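Local coordinates for protein GTP-sensing transcriptional pleiotropic repressor CodY (Clostridioides difficile, PDB 5N0L) that probably represses transcription in response to nutrients, binding isoleucine through a GAF domain and probably also sensing GTP, at residues Asp79-Asn84 / Pro105-Arg110; Thr116-Leu121 / Tyr149-Val154; Asp38-Asn43 / Leu132-Asn137. All coordinates share one frame; numbering follows the deposited sequence.

Interaction 1: Asp79-Asn84 / Pro105-Arg110; sequences DEYTQN and PEEHGR. With ILE (isoleucine), chain G.
The nearest CA atoms across the contact, those of Tyr81 on the helix 79-84 and Pro105 at the start of the irregular segment 105-110, are 7.9 Å apart, and a type I turn from Glu107 to Arg110 ends the second segment. Tyr81 does most of the work. Its CG lies anti to its own carbonyl carbon (chi1 -77°), and from there the ring slides past Pro105 in the opposite sense, CE1 passing 3.7 Å from the proline CD. The hydroxyl then ends between two polar partners, both at the ring edge and near its plane. The backbone N of Glu106 donates to Tyr81 OH over 3.0 Å in a rather bent bond, and the hydroxyl donates in turn to Glu107 OE2 at 2.7 Å, using the anti lone pair of that oxygen. Ring and carboxylate planes stand 61° apart.

The same carboxylate is gripped side-on by Arg110, NE to OE1 and NH1 to OE2. Both bonds are nearly straight and lie in the guanidinium plane, yet each meets its oxygen from above the carboxylate plane. OE2 thus takes two donors, and salt bridge and tyrosine together should fix the group's rotation. Glu107 OE1 also accepts from the amino N of the bound isoleucine at 2.9 Å.

On the outer side, Glu80 sets its carboxylate against Pro105 CG. Its OE1 is 4.4 Å from Glu106 OE2, and a water donating to both oxygens probably eases the repulsion. Phe104 meets the Tyr81 ring edge-to-face, while Ser65 touches Tyr81, Glu107 and Arg110. Helix and loop help to form the part of this GAF domain's isoleucine pocket that takes the amino group, with a buried glutamate answering the ligand's ammonium.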
loop_
_atom_site.group_PDB
_atom_site.type_symbol
_atom_site.label_atom_id
_atom_site.label_comp_id
_atom_site.label_asym_id
_atom_site.label_seq_id
_atom_site.Cartn_x
_atom_site.Cartn_y
_atom_site.Cartn_z
ATOM N N ASP A 79 -18.323 20.079 -17.678
ATOM C CA ASP A 79 -17.738 20.987 -16.767
ATOM C C ASP A 79 -18.795 21.734 -15.912
ATOM O O ASP A 79 -18.548 21.966 -14.754
ATOM C CB ASP A 79 -16.849 22.019 -17.501
ATOM C CG ASP A 79 -16.046 22.883 -16.488
ATOM O OD1 ASP A 79 -15.170 22.360 -15.648
ATOM O OD2 ASP A 79 -16.283 24.082 -16.524
ATOM N N GLU A 80 -19.902 22.150 -16.509
ATOM C CA GLU A 80 -20.961 22.873 -15.771
ATOM C C GLU A 80 -21.517 21.974 -14.654
ATOM O O GLU A 80 -21.686 22.468 -13.509
ATOM C CB GLU A 80 -22.047 23.295 -16.717
ATOM C CG GLU A 80 -23.282 23.925 -16.091
ATOM C CD GLU A 80 -23.895 25.041 -16.885
ATOM O OE1 GLU A 80 -24.174 24.780 -18.053
ATOM O OE2 GLU A 80 -24.187 26.146 -16.319
ATOM N N TYR A 81 -21.783 20.720 -14.967
ATOM C CA TYR A 81 -22.308 19.781 -13.917
ATOM C C TYR A 81 -21.261 19.521 -12.862
ATOM O O TYR A 81 -21.569 19.477 -11.664
ATOM C CB TYR A 81 -22.797 18.480 -14.520
ATOM C CG TYR A 81 -24.159 18.507 -15.227
ATOM C CD1 TYR A 81 -24.721 19.678 -15.753
ATOM C CD2 TYR A 81 -24.939 17.347 -15.328
ATOM C CE1 TYR A 81 -25.972 19.667 -16.364
ATOM C CE2 TYR A 81 -26.240 17.352 -15.925
ATOM C CZ TYR A 81 -26.732 18.504 -16.436
ATOM O OH TYR A 81 -27.993 18.569 -16.988
ATOM N N THR A 82 -19.991 19.350 -13.269
ATOM C CA THR A 82 -18.931 19.151 -12.383
ATOM C C THR A 82 -18.770 20.253 -11.374
ATOM O O THR A 82 -18.592 19.915 -10.187
ATOM C CB THR A 82 -17.615 18.953 -13.227
ATOM O OG1 THR A 82 -17.814 17.802 -14.073
ATOM C CG2 THR A 82 -16.424 18.767 -12.305
ATOM N N GLN A 83 -18.777 21.529 -11.846
ATOM C CA GLN A 83 -18.690 22.776 -11.044
ATOM C C GLN A 83 -19.899 22.905 -10.100
ATOM O O GLN A 83 -19.667 23.294 -8.843
ATOM C CB GLN A 83 -18.252 24.002 -11.709
ATOM C CG GLN A 83 -16.889 23.722 -12.438
ATOM C CD GLN A 83 -15.732 23.151 -11.646
ATOM O OE1 GLN A 83 -15.390 23.605 -10.501
ATOM N NE2 GLN A 83 -14.984 22.215 -12.294
ATOM N N ASN A 84 -21.023 22.604 -10.668
ATOM C CA ASN A 84 -22.256 22.852 -9.906
ATOM C C ASN A 84 -22.425 21.891 -8.758
ATOM O O ASN A 84 -22.871 22.361 -7.689
ATOM C CB ASN A 84 -23.456 22.867 -10.790
ATOM C CG ASN A 84 -23.534 24.100 -11.699
ATOM O OD1 ASN A 84 -24.400 24.113 -12.622
ATOM N ND2 ASN A 84 -22.696 25.129 -11.460
ATOM N N PRO A 105 -28.235 22.117 -15.582
ATOM C CA PRO A 105 -29.053 22.929 -16.487
ATOM C C PRO A 105 -29.609 22.315 -17.740
ATOM O O PRO A 105 -30.422 22.976 -18.395
ATOM C CB PRO A 105 -28.128 24.090 -16.847
ATOM C CG PRO A 105 -27.331 24.290 -15.682
ATOM C CD PRO A 105 -27.082 22.920 -15.120
ATOM N N GLU A 106 -29.205 21.079 -18.057
ATOM C CA GLU A 106 -29.627 20.410 -19.251
ATOM C C GLU A 106 -30.722 19.409 -19.012
ATOM O O GLU A 106 -30.931 18.457 -19.807
ATOM C CB GLU A 106 -28.412 19.640 -19.873
ATOM C CG GLU A 106 -27.186 20.471 -20.167
ATOM C CD GLU A 106 -27.572 21.701 -20.920
ATOM O OE1 GLU A 106 -28.189 21.537 -22.010
ATOM O OE2 GLU A 106 -27.319 22.821 -20.398
ATOM N N GLU A 107 -31.469 19.581 -17.937
ATOM C CA GLU A 107 -32.409 18.560 -17.629
ATOM C C GLU A 107 -33.818 18.804 -18.118
ATOM O O GLU A 107 -34.785 18.146 -17.564
ATOM C CB GLU A 107 -32.429 18.325 -16.094
ATOM C CG GLU A 107 -31.156 17.754 -15.562
ATOM C CD GLU A 107 -30.736 16.472 -16.237
ATOM O OE1 GLU A 107 -31.541 15.515 -16.127
ATOM O OE2 GLU A 107 -29.592 16.437 -16.890
ATOM N N HIS A 108 -33.998 19.614 -19.163
ATOM C CA HIS A 108 -35.344 20.128 -19.522
ATOM C C HIS A 108 -36.495 19.104 -19.831
ATOM O O HIS A 108 -37.718 19.422 -19.579
ATOM C CB HIS A 108 -35.296 21.272 -20.553
ATOM C CG HIS A 108 -35.975 22.521 -20.059
ATOM N ND1 HIS A 108 -37.299 22.529 -19.643
ATOM C CD2 HIS A 108 -35.502 23.774 -19.831
ATOM C CE1 HIS A 108 -37.620 23.738 -19.205
ATOM N NE2 HIS A 108 -36.551 24.514 -19.320
ATOM N N GLY A 109 -36.181 17.893 -20.317
ATOM C CA GLY A 109 -37.286 16.852 -20.369
ATOM C C GLY A 109 -37.451 15.951 -19.116
ATOM O O GLY A 109 -38.220 14.976 -19.138
ATOM N N ARG A 110 -36.725 16.237 -18.029
ATOM C CA ARG A 110 -36.565 15.254 -16.932
ATOM C C ARG A 110 -36.848 15.955 -15.597
ATOM O O ARG A 110 -36.260 15.635 -14.574
ATOM C CB ARG A 110 -35.143 14.659 -16.936
ATOM C CG ARG A 110 -34.813 13.866 -18.187
ATOM C CD ARG A 110 -33.468 13.168 -18.122
ATOM N NE ARG A 110 -32.269 14.037 -18.232
ATOM C CZ ARG A 110 -31.461 14.123 -19.296
ATOM N NH1 ARG A 110 -30.397 14.898 -19.240
ATOM N NH2 ARG A 110 -31.718 13.468 -20.423
HETATM N N ILE G . -29.617 13.328 -16.166
HETATM C CA ILE G . -29.433 12.701 -14.823
HETATM C C ILE G . -30.404 11.560 -14.659
HETATM O O ILE G . -31.594 11.761 -14.891
HETATM C CB ILE G . -29.597 13.740 -13.735
HETATM C CG1 ILE G . -28.458 14.764 -13.847
HETATM C CG2 ILE G . -29.458 13.116 -12.387
HETATM C CD1 ILE G . -27.113 14.301 -13.316
HETATM O OXT ILE G . -29.946 10.469 -14.396
HETATM O O HOH W 1 -24.930 22.366 -18.676
#

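Interaction 2: Thr116-Leu121 / Tyr149-Val154; sequences TVVPIL and YSATVV
Apolar packing carries the contact between strand 116-121 and helix 149-154, with Ala151 at its centre. The CB of Ala151 points at the strand and fits between two side chains, 3.7 Å from Val118 CG1 and 3.9 Å from Ile120 CG1. Val118 reaches it with the branch anti to its backbone N (chi1 -175°). Ile120 CG2 rests against the carbonyl O of Ala151 at 3.5 Å. One helical turn further on, Val154 CG1 meets Ile120 CD1 at 3.9 Å, the two side chains crossing at a slant. So small a residue as Ala151 lets the backbones close in: CA of Ile120 and CA of Ala151 are 5.2 Å apart, and the segment axes approach to 6.7 Å at an angle of 32°.

No direct hydrogen bond joins the segments; a water donates to Leu121 O and Thr152 O, bridging strand and helix.

The helix belongs to 141-158 and lies against one face of the antiparallel sheet, in which strand 114-122 pairs with 125-134. Helix 30-40 packs beside it through Leu32, and Tyr149 of helix 141-158 stacks on Tyr149 of a neighbouring subunit.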
loop_
_atom_site.group_PDB
_atom_site.type_symbol
_atom_site.label_atom_id
_atom_site.label_comp_id
_atom_site.label_asym_id
_atom_site.label_seq_id
_atom_site.Cartn_x
_atom_site.Cartn_y
_atom_site.Cartn_z
ATOM N N THR A 116 -31.176 13.329 -5.575
ATOM C CA THR A 116 -30.441 13.552 -4.386
ATOM C C THR A 116 -28.929 13.608 -4.663
ATOM O O THR A 116 -28.394 12.729 -5.371
ATOM C CB THR A 116 -30.806 12.475 -3.379
ATOM O OG1 THR A 116 -32.215 12.702 -3.004
ATOM C CG2 THR A 116 -29.911 12.505 -2.131
ATOM N N VAL A 117 -28.295 14.585 -4.084
ATOM C CA VAL A 117 -26.835 14.854 -4.277
ATOM C C VAL A 117 -26.121 14.839 -2.941
ATOM O O VAL A 117 -26.438 15.638 -1.977
ATOM C CB VAL A 117 -26.640 16.181 -4.998
ATOM C CG1 VAL A 117 -25.128 16.396 -5.307
ATOM C CG2 VAL A 117 -27.505 16.277 -6.263
ATOM N N VAL A 118 -25.235 13.854 -2.837
ATOM C CA VAL A 118 -24.529 13.579 -1.599
ATOM C C VAL A 118 -23.047 13.829 -1.769
ATOM O O VAL A 118 -22.410 13.074 -2.566
ATOM C CB VAL A 118 -24.733 12.166 -1.105
ATOM C CG1 VAL A 118 -24.060 11.972 0.262
ATOM C CG2 VAL A 118 -26.237 11.848 -1.076
ATOM N N PRO A 119 -22.507 14.783 -0.987
ATOM C CA PRO A 119 -21.028 14.957 -1.034
ATOM C C PRO A 119 -20.293 13.715 -0.571
ATOM O O PRO A 119 -20.666 13.036 0.399
ATOM C CB PRO A 119 -20.769 16.132 -0.105
ATOM C CG PRO A 119 -22.040 16.962 -0.183
ATOM C CD PRO A 119 -23.144 15.933 -0.291
ATOM N N ILE A 120 -19.165 13.399 -1.231
ATOM C CA ILE A 120 -18.316 12.309 -0.819
ATOM C C ILE A 120 -17.088 12.952 -0.197
ATOM O O ILE A 120 -16.341 13.707 -0.870
ATOM C CB ILE A 120 -17.899 11.405 -1.997
ATOM C CG1 ILE A 120 -19.095 10.700 -2.620
ATOM C CG2 ILE A 120 -16.829 10.440 -1.574
ATOM C CD1 ILE A 120 -18.947 9.884 -3.917
ATOM N N LEU A 121 -16.870 12.661 1.065
ATOM C CA LEU A 121 -15.863 13.266 1.883
ATOM C C LEU A 121 -15.002 12.137 2.450
ATOM O O LEU A 121 -15.446 11.008 2.681
ATOM C CB LEU A 121 -16.485 14.026 3.040
ATOM C CG LEU A 121 -17.587 15.055 2.685
ATOM C CD1 LEU A 121 -18.206 15.705 3.935
ATOM C CD2 LEU A 121 -17.080 16.121 1.729
ATOM N N TYR A 149 -24.170 6.570 3.991
ATOM C CA TYR A 149 -23.196 5.698 4.401
ATOM C C TYR A 149 -22.434 5.165 3.126
ATOM O O TYR A 149 -21.214 4.972 3.233
ATOM C CB TYR A 149 -23.585 4.600 5.352
ATOM C CG TYR A 149 -24.061 3.358 4.878
ATOM C CD1 TYR A 149 -23.187 2.360 4.323
ATOM C CD2 TYR A 149 -25.394 2.983 5.155
ATOM C CE1 TYR A 149 -23.663 1.130 3.993
ATOM C CE2 TYR A 149 -25.855 1.766 4.803
ATOM C CZ TYR A 149 -24.997 0.819 4.270
ATOM O OH TYR A 149 -25.504 -0.393 3.949
ATOM N N SER A 150 -23.144 4.950 2.056
ATOM C CA SER A 150 -22.476 4.472 0.793
ATOM C C SER A 150 -21.503 5.511 0.276
ATOM O O SER A 150 -20.338 5.099 -0.083
ATOM C CB SER A 150 -23.528 4.183 -0.246
ATOM O OG SER A 150 -24.293 3.026 0.010
ATOM N N ALA A 151 -21.868 6.771 0.325
ATOM C CA ALA A 151 -20.908 7.888 0.006
ATOM C C ALA A 151 -19.717 7.936 0.886
ATOM O O ALA A 151 -18.564 8.120 0.437
ATOM C CB ALA A 151 -21.596 9.228 -0.025
ATOM N N THR A 152 -19.911 7.754 2.213
ATOM C CA THR A 152 -18.834 7.691 3.115
ATOM C C THR A 152 -17.876 6.506 2.807
ATOM O O THR A 152 -16.647 6.667 2.896
ATOM C CB THR A 152 -19.416 7.581 4.584
ATOM O OG1 THR A 152 -20.106 8.806 4.832
ATOM C CG2 THR A 152 -18.360 7.444 5.569
ATOM N N VAL A 153 -18.425 5.355 2.454
ATOM C CA VAL A 153 -17.594 4.217 2.103
ATOM C C VAL A 153 -16.749 4.535 0.799
ATOM O O VAL A 153 -15.503 4.258 0.805
ATOM C CB VAL A 153 -18.432 2.975 1.862
ATOM C CG1 VAL A 153 -17.667 1.863 1.122
ATOM C CG2 VAL A 153 -18.860 2.459 3.208
ATOM N N VAL A 154 -17.375 5.142 -0.153
ATOM C CA VAL A 154 -16.570 5.618 -1.386
ATOM C C VAL A 154 -15.415 6.516 -0.942
ATOM O O VAL A 154 -14.222 6.239 -1.320
ATOM C CB VAL A 154 -17.430 6.277 -2.468
ATOM C CG1 VAL A 154 -16.500 6.815 -3.668
ATOM C CG2 VAL A 154 -18.478 5.364 -3.040
HETATM O O HOH W 2 -15.278 8.841 4.105
#

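Interaction 3: Asp38-Asn43 / Leu132-Asn137. With ILE (isoleucine), chain G.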
loop_
_atom_site.group_PDB
_atom_site.type_symbol
_atom_site.label_atom_id
_atom_site.label_comp_id
_atom_site.label_asym_id
_atom_site.label_seq_id
_atom_site.Cartn_x
_atom_site.Cartn_y
_atom_site.Cartn_z
ATOM N N ASP A 38 -30.111 -0.703 -7.652
ATOM C CA ASP A 38 -31.073 -1.805 -7.466
ATOM C C ASP A 38 -31.929 -1.470 -6.232
ATOM O O ASP A 38 -33.166 -1.468 -6.362
ATOM C CB ASP A 38 -30.353 -3.114 -7.224
ATOM C CG ASP A 38 -31.263 -4.235 -6.898
ATOM O OD1 ASP A 38 -32.137 -4.587 -7.690
ATOM O OD2 ASP A 38 -31.135 -4.817 -5.823
ATOM N N VAL A 39 -31.317 -1.134 -5.111
ATOM C CA VAL A 39 -32.174 -1.012 -3.798
ATOM C C VAL A 39 -32.997 0.254 -4.016
ATOM O O VAL A 39 -34.109 0.147 -3.620
ATOM C CB VAL A 39 -31.382 -1.189 -2.456
ATOM C CG1 VAL A 39 -30.621 -2.505 -2.341
ATOM C CG2 VAL A 39 -30.522 0.000 -2.148
ATOM N N LEU A 40 -32.509 1.443 -4.650
ATOM C CA LEU A 40 -33.196 2.589 -4.786
ATOM C C LEU A 40 -33.890 2.797 -6.096
ATOM O O LEU A 40 -34.450 3.875 -6.244
ATOM C CB LEU A 40 -32.278 3.737 -4.427
ATOM C CG LEU A 40 -31.465 3.637 -3.158
ATOM C CD1 LEU A 40 -30.589 4.834 -2.912
ATOM C CD2 LEU A 40 -32.562 3.616 -1.965
ATOM N N SER A 41 -33.860 1.784 -7.031
ATOM C CA SER A 41 -34.500 1.886 -8.370
ATOM C C SER A 41 -34.099 3.195 -8.988
ATOM O O SER A 41 -34.968 3.950 -9.441
ATOM C CB SER A 41 -36.040 1.792 -8.235
ATOM O OG SER A 41 -36.284 0.505 -7.722
ATOM N N SER A 42 -32.780 3.474 -9.018
ATOM C CA SER A 42 -32.361 4.815 -9.371
ATOM C C SER A 42 -31.198 4.777 -10.410
ATOM O O SER A 42 -30.478 3.835 -10.388
ATOM C CB SER A 42 -31.823 5.554 -8.175
ATOM O OG SER A 42 -32.907 5.876 -7.254
ATOM N N ASN A 43 -31.060 5.864 -11.131
ATOM C CA ASN A 43 -29.680 6.155 -11.774
ATOM C C ASN A 43 -28.771 6.593 -10.678
ATOM O O ASN A 43 -29.142 7.460 -9.915
ATOM C CB ASN A 43 -29.864 7.284 -12.795
ATOM C CG ASN A 43 -30.520 6.829 -14.101
ATOM O OD1 ASN A 43 -30.835 5.628 -14.289
ATOM N ND2 ASN A 43 -30.676 7.802 -15.075
ATOM N N LEU A 132 -28.083 10.505 -7.194
ATOM C CA LEU A 132 -29.049 9.468 -7.282
ATOM C C LEU A 132 -30.312 10.093 -7.809
ATOM O O LEU A 132 -30.643 11.209 -7.421
ATOM C CB LEU A 132 -29.371 8.848 -5.907
ATOM C CG LEU A 132 -28.136 8.285 -5.226
ATOM C CD1 LEU A 132 -28.017 8.923 -3.892
ATOM C CD2 LEU A 132 -28.124 6.804 -5.067
ATOM N N SER A 133 -30.942 9.430 -8.777
ATOM C CA SER A 133 -32.079 10.022 -9.458
ATOM C C SER A 133 -33.103 9.037 -9.925
ATOM O O SER A 133 -32.763 7.980 -10.375
ATOM C CB SER A 133 -31.610 10.874 -10.601
ATOM O OG SER A 133 -32.639 11.564 -11.278
ATOM N N ARG A 134 -34.418 9.331 -9.708
ATOM C CA ARG A 134 -35.450 8.409 -10.084
ATOM C C ARG A 134 -36.788 9.143 -10.289
ATOM O O ARG A 134 -36.987 10.299 -9.866
ATOM C CB ARG A 134 -35.575 7.258 -9.060
ATOM C CG ARG A 134 -36.214 7.800 -7.746
ATOM C CD ARG A 134 -36.139 6.704 -6.751
ATOM N NE ARG A 134 -36.827 7.045 -5.446
ATOM C CZ ARG A 134 -36.669 6.326 -4.349
ATOM N NH1 ARG A 134 -35.938 5.229 -4.306
ATOM N NH2 ARG A 134 -37.410 6.684 -3.212
ATOM N N TYR A 135 -37.667 8.494 -10.976
ATOM C CA TYR A 135 -39.005 9.008 -11.265
ATOM C C TYR A 135 -39.904 8.576 -10.046
ATOM O O TYR A 135 -39.562 7.685 -9.300
ATOM C CB TYR A 135 -39.644 8.377 -12.479
ATOM C CG TYR A 135 -38.936 8.880 -13.840
ATOM C CD1 TYR A 135 -39.312 10.064 -14.364
ATOM C CD2 TYR A 135 -37.952 8.160 -14.398
ATOM C CE1 TYR A 135 -38.728 10.617 -15.494
ATOM C CE2 TYR A 135 -37.364 8.646 -15.560
ATOM C CZ TYR A 135 -37.720 9.870 -16.069
ATOM O OH TYR A 135 -37.111 10.391 -17.217
ATOM N N SER A 136 -40.967 9.325 -9.973
ATOM C CA SER A 136 -42.256 8.879 -9.233
ATOM C C SER A 136 -42.156 9.036 -7.706
ATOM O O SER A 136 -43.089 9.586 -7.105
ATOM C CB SER A 136 -42.664 7.470 -9.657
ATOM O OG SER A 136 -43.990 7.046 -9.195
ATOM N N ASN A 137 -41.164 8.508 -7.069
ATOM C CA ASN A 137 -40.969 8.518 -5.599
ATOM C C ASN A 137 -39.897 9.409 -5.087
ATOM O O ASN A 137 -38.689 9.184 -5.331
ATOM C CB ASN A 137 -40.798 7.075 -5.086
ATOM C CG ASN A 137 -42.100 6.222 -5.290
ATOM O OD1 ASN A 137 -43.206 6.578 -4.770
ATOM N ND2 ASN A 137 -41.969 5.091 -6.012
HETATM N N ILE G . -29.617 13.328 -16.166
HETATM C CA ILE G . -29.433 12.701 -14.823
HETATM C C ILE G . -30.404 11.560 -14.659
HETATM O O ILE G . -31.594 11.761 -14.891
HETATM C CB ILE G . -29.597 13.740 -13.735
HETATM C CG1 ILE G . -28.458 14.764 -13.847
HETATM C CG2 ILE G . -29.458 13.116 -12.387
HETATM C CD1 ILE G . -27.113 14.301 -13.316
HETATM O OXT ILE G . -29.946 10.469 -14.396
#
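Arg134 runs its side chain out to the carbonyl of Leu40, near the C-terminal end of helix 30-40. Its CG sits between the backbone N and the carbonyl carbon (chi1 72°); this first torsion, followed by a chain extended from CG to NE, carries NH1 to Leu40 O, 2.8 Å away and almost in the guanidinium plane. Ser42 OG bonds Leu40 O too, at 2.7 Å, from the opposite face of the carbonyl plane, and lies 3.4 Å from Arg134 CD. NE turns back to Asn137 O in a nearly straight bond, pinning the guanidinium from a second side; Phe139 adds a cation-pi contact.

The chain leaves the helix through a Schellman motif at Ser41, whose phi is positive, and enters the central antiparallel sheet of the GAF fold. There Asn43 and Ser133 form a hydrogen-bonded pair, Asn43 N to Ser133 O at 2.8 Å and Ser133 N to Asn43 O at 2.9 Å. Between helix and strand, Leu40 CD1 touches Leu132 CD2 at 3.8 Å, the two side chains crossing at an angle.

Asn43 and Ser133 turn their side chains to the same face of the sheet, where isoleucine is bound. Asn43 ND2 donates to the ligand's OXT over 2.8 Å, nearly straight at 176°, and its OD1 is held by Asp60 N. Ser133 offers CB to the ligand's CG2 at 3.6 Å while its hydroxyl bonds Thr115 OG1.

In the fold
Interactions 1 and 3 grip different polar groups of the bound isoleucine, the amino group and the carboxylate. Tyr45, Asp63, Ser65 and Lys113 add further hydrogen bonds. Along the chain, interaction 1 falls between the two segments of interaction 3; their centres are 18 Å apart, yet they touch where Arg110 CG packs 4.3 Å from Tyr135 OH. The segments of interactions 2 and 3 alternate in sequence and share the sheet, since strands 114-122 and 125-134 are neighbours, and Thr116 N lies 2.9 Å from Leu132 O, probably a hydrogen bond. Interaction 2 stands back from the ligand, the Val118 side chain being about 12 Å away, and about 7 Å separates its nearest atoms from interaction 1.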